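Local coordinates for uncharacterized protein (Pseudomonas aeruginosa UCBPP-PA14, PDB 3FD9) that acts as a transcriptional antiactivator that holds down the type III secretion regulon, probably by disrupting self-association and DNA binding of the activator ExsA, at residues A[98-103]-A[195-200]; A[204-209]-A[218-223]. All coordinates share one frame; numbering follows the deposited sequence.

Interaction 1: A[98-103]-A[195-200]; sequences SMIDWV and RGMATL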
ATOM      1  N   SER A  98     -15.457 -12.549  -7.733  1.00 36.43           N
ATOM      2  CA  SER A  98     -15.208 -13.741  -6.939  1.00 35.42           C
ATOM      3  C   SER A  98     -15.032 -14.959  -7.837  1.00 33.98           C
ATOM      4  O   SER A  98     -14.197 -15.820  -7.578  1.00 34.43           O
ATOM      5  CB  SER A  98     -16.349 -13.968  -5.952  1.00 36.36           C
ATOM      6  OG  SER A  98     -16.247 -13.079  -4.854  1.00 35.64           O
HETATM    7  N   MSE A  99     -15.822 -15.019  -8.895  1.00 37.76           N
HETATM    8  CA  MSE A  99     -15.695 -16.072  -9.885  1.00 37.63           C
HETATM    9  C   MSE A  99     -14.291 -16.069 -10.492  1.00 38.44           C
HETATM   10  O   MSE A  99     -13.729 -17.118 -10.798  1.00 38.97           O
HETATM   11  CB  MSE A  99     -16.745 -15.882 -10.979  1.00 37.53           C
HETATM   12  CG  MSE A  99     -16.548 -16.792 -12.171  1.00 43.15           C
HETATM   13 SE   MSE A  99     -16.930 -18.673 -11.748  1.00 45.15          SE
HETATM   14  CE  MSE A  99     -18.907 -18.563 -11.734  1.00 37.72           C
ATOM     15  N   ILE A 100     -13.719 -14.878 -10.642  1.00 27.10           N
ATOM     16  CA  ILE A 100     -12.443 -14.722 -11.322  1.00 26.00           C
ATOM     17  C   ILE A 100     -11.270 -15.063 -10.424  1.00 26.73           C
ATOM     18  O   ILE A 100     -10.332 -15.731 -10.842  1.00 29.04           O
ATOM     19  CB  ILE A 100     -12.251 -13.278 -11.815  1.00 25.52           C
ATOM     20  CG1 ILE A 100     -13.217 -12.962 -12.959  1.00 24.87           C
ATOM     21  CG2 ILE A 100     -10.824 -13.059 -12.261  1.00 22.62           C
ATOM     22  CD1 ILE A 100     -13.330 -11.472 -13.260  1.00 17.40           C
ATOM     23  N   ASP A 101     -11.312 -14.585  -9.190  1.00 27.31           N
ATOM     24  CA  ASP A 101     -10.155 -14.676  -8.319  1.00 27.70           C
ATOM     25  C   ASP A 101     -10.052 -16.029  -7.657  1.00 28.89           C
ATOM     26  O   ASP A 101      -8.968 -16.442  -7.246  1.00 30.68           O
ATOM     27  CB  ASP A 101     -10.223 -13.600  -7.248  1.00 28.31           C
ATOM     28  CG  ASP A 101      -9.960 -12.226  -7.797  1.00 32.56           C
ATOM     29  OD1 ASP A 101      -9.052 -12.090  -8.652  1.00 36.54           O
ATOM     30  OD2 ASP A 101     -10.661 -11.280  -7.372  1.00 33.00           O
ATOM     31  N   TRP A 102     -11.188 -16.706  -7.541  1.00 35.75           N
ATOM     32  CA  TRP A 102     -11.246 -17.970  -6.836  1.00 34.55           C
ATOM     33  C   TRP A 102     -11.318 -19.160  -7.777  1.00 35.83           C
ATOM     34  O   TRP A 102     -11.006 -20.276  -7.393  1.00 38.61           O
ATOM     35  CB  TRP A 102     -12.410 -17.984  -5.840  1.00 34.50           C
ATOM     36  CG  TRP A 102     -11.983 -17.600  -4.445  1.00 35.77           C
ATOM     37  CD1 TRP A 102     -11.374 -18.407  -3.519  1.00 37.56           C
ATOM     38  CD2 TRP A 102     -12.116 -16.316  -3.823  1.00 27.86           C
ATOM     39  NE1 TRP A 102     -11.122 -17.701  -2.366  1.00 33.67           N
ATOM     40  CE2 TRP A 102     -11.566 -16.418  -2.528  1.00 28.53           C
ATOM     41  CE3 TRP A 102     -12.647 -15.092  -4.236  1.00 34.78           C
ATOM     42  CZ2 TRP A 102     -11.536 -15.347  -1.645  1.00 34.04           C
ATOM     43  CZ3 TRP A 102     -12.611 -14.026  -3.355  1.00 37.50           C
ATOM     44  CH2 TRP A 102     -12.062 -14.161  -2.075  1.00 39.52           C
ATOM     45  N   VAL A 103     -11.720 -18.931  -9.016  1.00 32.61           N
ATOM     46  CA  VAL A 103     -11.853 -20.031  -9.952  1.00 31.72           C
ATOM     47  C   VAL A 103     -11.048 -19.782 -11.222  1.00 33.51           C
ATOM     48  O   VAL A 103      -9.998 -20.379 -11.421  1.00 36.56           O
ATOM     49  CB  VAL A 103     -13.328 -20.292 -10.318  1.00 32.25           C
ATOM     50  CG1 VAL A 103     -13.443 -21.489 -11.237  1.00 30.59           C
ATOM     51  CG2 VAL A 103     -14.141 -20.524  -9.075  1.00 29.96           C
ATOM     52  N   ARG A 195     -12.140 -13.576 -25.037  1.00 51.44           N
ATOM     53  CA  ARG A 195     -13.533 -13.223 -25.233  1.00 52.30           C
ATOM     54  C   ARG A 195     -14.371 -13.527 -24.002  1.00 50.50           C
ATOM     55  O   ARG A 195     -15.175 -12.700 -23.566  1.00 49.76           O
ATOM     56  CB  ARG A 195     -14.107 -13.962 -26.436  1.00 55.55           C
ATOM     57  CG  ARG A 195     -15.493 -13.474 -26.838  1.00 61.93           C
ATOM     58  CD  ARG A 195     -16.108 -14.367 -27.898  1.00 68.00           C
ATOM     59  NE  ARG A 195     -16.375 -15.707 -27.388  1.00 65.84           N
ATOM     60  CZ  ARG A 195     -17.138 -16.599 -28.006  1.00 68.86           C
ATOM     61  NH1 ARG A 195     -17.715 -16.292 -29.161  1.00 71.47           N
ATOM     62  NH2 ARG A 195     -17.328 -17.797 -27.468  1.00 71.71           N
ATOM     63  N   GLY A 196     -14.181 -14.720 -23.451  1.00 44.82           N
ATOM     64  CA  GLY A 196     -14.940 -15.148 -22.295  1.00 41.38           C
ATOM     65  C   GLY A 196     -14.764 -14.218 -21.118  1.00 40.14           C
ATOM     66  O   GLY A 196     -15.723 -13.927 -20.394  1.00 41.54           O
HETATM   67  N   MSE A 197     -13.537 -13.741 -20.927  1.00 42.94           N
HETATM   68  CA  MSE A 197     -13.235 -12.878 -19.794  1.00 41.31           C
HETATM   69  C   MSE A 197     -13.859 -11.497 -19.971  1.00 42.06           C
HETATM   70  O   MSE A 197     -14.359 -10.912 -19.019  1.00 41.76           O
HETATM   71  CB  MSE A 197     -11.724 -12.763 -19.595  1.00 42.09           C
HETATM   72  CG  MSE A 197     -11.313 -11.948 -18.383  1.00 39.59           C
HETATM   73 SE   MSE A 197     -11.931 -12.709 -16.671  1.00 48.72          SE
HETATM   74  CE  MSE A 197     -11.095 -14.486 -16.765  1.00 42.34           C
ATOM     75  N   ALA A 198     -13.828 -10.986 -21.197  1.00 41.51           N
ATOM     76  CA  ALA A 198     -14.460  -9.711 -21.514  1.00 40.53           C
ATOM     77  C   ALA A 198     -15.955  -9.765 -21.240  1.00 40.62           C
ATOM     78  O   ALA A 198     -16.527  -8.853 -20.637  1.00 40.87           O
ATOM     79  CB  ALA A 198     -14.217  -9.355 -22.967  1.00 42.03           C
ATOM     80  N   THR A 199     -16.585 -10.844 -21.685  1.00 32.72           N
ATOM     81  CA  THR A 199     -18.022 -11.006 -21.525  1.00 33.73           C
ATOM     82  C   THR A 199     -18.429 -11.070 -20.063  1.00 32.96           C
ATOM     83  O   THR A 199     -19.328 -10.361 -19.632  1.00 33.55           O
ATOM     84  CB  THR A 199     -18.514 -12.266 -22.214  1.00 34.28           C
ATOM     85  OG1 THR A 199     -18.307 -12.142 -23.627  1.00 37.79           O
ATOM     86  CG2 THR A 199     -19.992 -12.487 -21.917  1.00 33.63           C
ATOM     87  N   LEU A 200     -17.769 -11.928 -19.299  1.00 33.47           N
ATOM     88  CA  LEU A 200     -18.042 -12.014 -17.876  1.00 32.58           C
ATOM     89  C   LEU A 200     -17.908 -10.640 -17.217  1.00 33.71           C
ATOM     90  O   LEU A 200     -18.682 -10.273 -16.331  1.00 34.86           O
ATOM     91  CB  LEU A 200     -17.084 -12.998 -17.223  1.00 32.73           C
ATOM     92  CG  LEU A 200     -17.179 -13.036 -15.701  1.00 31.19           C
ATOM     93  CD1 LEU A 200     -18.576 -13.459 -15.295  1.00 28.46           C
ATOM     94  CD2 LEU A 200     -16.124 -13.968 -15.113  1.00 26.34           C
TER

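Interaction 2: A[204-209]-A[218-223]; sequences GGLAGF and CLWQPL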
ATOM      1  N   GLY A 204     -21.535 -10.512 -17.020  1.00 36.89           N
ATOM      2  CA  GLY A 204     -21.651 -11.406 -15.880  1.00 35.49           C
ATOM      3  C   GLY A 204     -21.790 -12.900 -16.139  1.00 35.66           C
ATOM      4  O   GLY A 204     -21.857 -13.678 -15.184  1.00 36.22           O
ATOM      5  N   GLY A 205     -21.825 -13.305 -17.408  1.00 29.99           N
ATOM      6  CA  GLY A 205     -22.056 -14.695 -17.759  1.00 31.70           C
ATOM      7  C   GLY A 205     -20.820 -15.404 -18.275  1.00 32.96           C
ATOM      8  O   GLY A 205     -19.820 -14.756 -18.595  1.00 35.04           O
ATOM      9  N   LEU A 206     -20.891 -16.731 -18.376  1.00 37.85           N
ATOM     10  CA  LEU A 206     -19.721 -17.541 -18.731  1.00 39.38           C
ATOM     11  C   LEU A 206     -19.689 -18.025 -20.184  1.00 42.23           C
ATOM     12  O   LEU A 206     -18.819 -18.815 -20.558  1.00 42.57           O
ATOM     13  CB  LEU A 206     -19.616 -18.751 -17.797  1.00 36.94           C
ATOM     14  CG  LEU A 206     -19.070 -18.442 -16.410  1.00 40.49           C
ATOM     15  CD1 LEU A 206     -19.177 -19.654 -15.512  1.00 46.83           C
ATOM     16  CD2 LEU A 206     -17.631 -17.973 -16.509  1.00 45.60           C
ATOM     17  N   ALA A 207     -20.631 -17.560 -20.996  1.00 49.79           N
ATOM     18  CA  ALA A 207     -20.816 -18.123 -22.332  1.00 50.79           C
ATOM     19  C   ALA A 207     -19.645 -17.832 -23.274  1.00 52.14           C
ATOM     20  O   ALA A 207     -19.314 -18.644 -24.134  1.00 52.22           O
ATOM     21  CB  ALA A 207     -22.125 -17.630 -22.935  1.00 52.09           C
ATOM     22  N   GLY A 208     -19.023 -16.671 -23.104  1.00 38.16           N
ATOM     23  CA  GLY A 208     -17.963 -16.239 -23.993  1.00 36.46           C
ATOM     24  C   GLY A 208     -16.744 -17.138 -23.987  1.00 36.31           C
ATOM     25  O   GLY A 208     -15.898 -17.028 -24.867  1.00 38.09           O
ATOM     26  N   PHE A 209     -16.645 -18.022 -22.997  1.00 34.35           N
ATOM     27  CA  PHE A 209     -15.453 -18.855 -22.822  1.00 32.33           C
ATOM     28  C   PHE A 209     -15.452 -20.091 -23.709  1.00 34.82           C
ATOM     29  O   PHE A 209     -14.389 -20.625 -24.026  1.00 34.66           O
ATOM     30  CB  PHE A 209     -15.303 -19.311 -21.366  1.00 30.90           C
ATOM     31  CG  PHE A 209     -14.763 -18.264 -20.451  1.00 28.27           C
ATOM     32  CD1 PHE A 209     -13.427 -17.920 -20.491  1.00 27.70           C
ATOM     33  CD2 PHE A 209     -15.587 -17.640 -19.530  1.00 26.94           C
ATOM     34  CE1 PHE A 209     -12.923 -16.959 -19.639  1.00 25.49           C
ATOM     35  CE2 PHE A 209     -15.102 -16.683 -18.679  1.00 25.08           C
ATOM     36  CZ  PHE A 209     -13.769 -16.332 -18.730  1.00 24.88           C
ATOM     37  N   CYS A 218     -15.345 -31.420 -16.618  1.00 58.65           N
ATOM     38  CA  CYS A 218     -15.992 -31.801 -15.364  1.00 59.01           C
ATOM     39  C   CYS A 218     -15.997 -30.667 -14.339  1.00 54.56           C
ATOM     40  O   CYS A 218     -16.765 -30.692 -13.383  1.00 54.47           O
ATOM     41  CB  CYS A 218     -15.414 -33.105 -14.789  1.00 62.66           C
ATOM     42  SG  CYS A 218     -13.747 -33.500 -15.333  1.00 73.57           S
ATOM     43  N   LEU A 219     -15.145 -29.672 -14.545  1.00 31.15           N
ATOM     44  CA  LEU A 219     -15.258 -28.423 -13.795  1.00 28.62           C
ATOM     45  C   LEU A 219     -16.343 -27.523 -14.386  1.00 28.11           C
ATOM     46  O   LEU A 219     -17.140 -26.934 -13.654  1.00 27.24           O
ATOM     47  CB  LEU A 219     -13.945 -27.654 -13.798  1.00 28.76           C
ATOM     48  CG  LEU A 219     -14.131 -26.214 -13.312  1.00 34.79           C
ATOM     49  CD1 LEU A 219     -14.566 -26.224 -11.852  1.00 32.91           C
ATOM     50  CD2 LEU A 219     -12.875 -25.370 -13.510  1.00 31.66           C
ATOM     51  N   TRP A 220     -16.372 -27.419 -15.711  1.00 34.42           N
ATOM     52  CA  TRP A 220     -17.289 -26.502 -16.365  1.00 33.93           C
ATOM     53  C   TRP A 220     -18.750 -26.895 -16.225  1.00 33.52           C
ATOM     54  O   TRP A 220     -19.592 -26.049 -15.939  1.00 30.22           O
ATOM     55  CB  TRP A 220     -16.941 -26.325 -17.840  1.00 35.29           C
ATOM     56  CG  TRP A 220     -17.149 -24.910 -18.301  1.00 38.01           C
ATOM     57  CD1 TRP A 220     -18.186 -24.432 -19.045  1.00 41.29           C
ATOM     58  CD2 TRP A 220     -16.306 -23.780 -18.017  1.00 40.55           C
ATOM     59  NE1 TRP A 220     -18.034 -23.080 -19.253  1.00 40.51           N
ATOM     60  CE2 TRP A 220     -16.888 -22.660 -18.635  1.00 41.14           C
ATOM     61  CE3 TRP A 220     -15.112 -23.614 -17.312  1.00 41.75           C
ATOM     62  CZ2 TRP A 220     -16.315 -21.394 -18.568  1.00 45.23           C
ATOM     63  CZ3 TRP A 220     -14.547 -22.351 -17.249  1.00 38.96           C
ATOM     64  CH2 TRP A 220     -15.147 -21.265 -17.870  1.00 39.16           C
ATOM     65  N   GLN A 221     -19.051 -28.170 -16.436  1.00 47.11           N
ATOM     66  CA  GLN A 221     -20.419 -28.651 -16.293  1.00 49.00           C
ATOM     67  C   GLN A 221     -21.093 -28.099 -15.026  1.00 48.61           C
ATOM     68  O   GLN A 221     -22.119 -27.421 -15.120  1.00 49.83           O
ATOM     69  CB  GLN A 221     -20.477 -30.183 -16.379  1.00 49.32           C
ATOM     70  CG  GLN A 221     -21.513 -30.850 -15.477  1.00 60.17           C
ATOM     71  CD  GLN A 221     -22.934 -30.729 -15.999  1.00 72.60           C
ATOM     72  OE1 GLN A 221     -23.160 -30.472 -17.185  1.00 76.59           O
ATOM     73  NE2 GLN A 221     -23.905 -30.924 -15.111  1.00 77.26           N
ATOM     74  N   PRO A 222     -20.507 -28.352 -13.842  1.00 38.71           N
ATOM     75  CA  PRO A 222     -21.098 -27.834 -12.603  1.00 37.03           C
ATOM     76  C   PRO A 222     -21.038 -26.317 -12.522  1.00 36.95           C
ATOM     77  O   PRO A 222     -21.914 -25.698 -11.929  1.00 37.85           O
ATOM     78  CB  PRO A 222     -20.201 -28.417 -11.511  1.00 37.66           C
ATOM     79  CG  PRO A 222     -19.431 -29.507 -12.164  1.00 37.19           C
ATOM     80  CD  PRO A 222     -19.278 -29.117 -13.585  1.00 38.93           C
ATOM     81  N   LEU A 223     -20.002 -25.723 -13.100  1.00 34.86           N
ATOM     82  CA  LEU A 223     -19.798 -24.287 -12.970  1.00 33.40           C
ATOM     83  C   LEU A 223     -20.952 -23.517 -13.616  1.00 34.06           C
ATOM     84  O   LEU A 223     -21.375 -22.471 -13.120  1.00 33.42           O
ATOM     85  CB  LEU A 223     -18.452 -23.874 -13.580  1.00 32.69           C
ATOM     86  CG  LEU A 223     -17.900 -22.521 -13.128  1.00 31.27           C
ATOM     87  CD1 LEU A 223     -17.568 -22.553 -11.653  1.00 27.19           C
ATOM     88  CD2 LEU A 223     -16.679 -22.131 -13.923  1.00 30.83           C
TER

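Interaction 1: A[98-103]-A[195-200]
Ile-100 of helix 96-115 reaches across to Met-197 and Leu-200, one turn apart on helix 193-203, in a buried, wholly apolar helix-helix contact of this largely alpha-helical protein. The two local axes come no closer than 11.9 Å and their directions differ by 138°, nearer antiparallel than perpendicular. At that spacing the backbones stay well apart, and the side chains alone do the touching.

The aliphatic contacts gather on one methyl, Leu-200 CD2. It lies 3.8 Å from Ile-100 CG1, with the two side chains passing each other head to tail, and 4.1 Å from Met-99 CG. Only the inner part of the Met-99 chain takes part: it starts with CG anti to the backbone N (chi1 170°), then bends at chi2, which carries the selenium of this selenomethionine away from Leu-200. No hydrogen bond spans the two segments.

The selenium contact belongs to Met-197, also a selenomethionine. Its CB does not aim directly at the other helix, yet the bend at chi2 brings SE closer. Leu-104, one turn on from Ile-100, touches Met-99, Met-197 and Leu-200 and so continues the apolar layer along helix 96-115. Met-197 also packs on Met-39 of the second subunit, while Asp-101 forms a salt bridge with Arg-31 of that subunit, so this region adjoins a subunit interface.

Ile-100 presents two carbons to the selenium at once: with CG1 placed beside the backbone N (chi1 -69°), both CG1 and CD1 come to 3.9 Å from Met-197 SE.

Interaction 2: A[204-209]-A[218-223]
Trp-220 pushes the six-membered end of its indole against Phe-209, and this is the closely fitted part of the contact. The rings form an offset edge-to-face pair, the edge of Trp-220 directed at the Phe-209 face, with ring centroids 5.7 Å apart and planes at 71°. The nearest approach lies near the root of the phenyl group, where Trp-220 CZ2 is 3.6 Å from Phe-209 CB; CH2 of the indole comes up beside Phe-209 CG. Placing CG beside the backbone N (chi1 -78°) sets the Phe-209 ring across the end of the indole.

A second apolar patch adjoins the aromatic pair. Leu-206 CD1 sits 3.9 Å from Leu-223 CD2, the two side chains crossing roughly at right angles, while that same Leu-223 methyl lies over one face of Trp-220, offset toward its rim. Leu-206 CD2 meets Trp-220 CZ2 more distantly, at 4.2 Å.

The contact folds the loop 204-216, which joins helices 193-203 and 217-223, back onto the second of them: the chain leaves helix 193-203 at Gly-204, which has positive phi, and makes a 3-10 turn at 207-209. That turn carries a weak hydrogen bond from Phe-209 N to Leu-206 O, and the same carbonyl oxygen lies at the edge of the indole, near its plane. Trp-193 also meets the Phe-209 ring, and Ile-212 touches Trp-220.

The outer side is looser and faces solvent. Leu-206 is partly exposed, the Ala-207 methyl points away from helix 217-223, and Gln-221 lies on the exposed side of that helix.

Overall arrangement
From the N terminus, the small helices give way to helix 96-115, whose first turns form one side of interaction 1. The chain then runs through the long helices 119-147 and 157-189 before helix 193-203 closes this 91-residue loop. Interaction 2 follows in series, not crossing or nesting with the first, and closes a link of only eight residues onto helix 217-223. Their centres are about 9 Å apart. Arg-195 NE probably donates a hydrogen bond to Gly-208 O, and the Phe-209 ring packs against the backbone at Gly-196 and Met-197. Met-99 also touches Leu-206 and Leu-223, so helix 96-115 meets both sides of interaction 2.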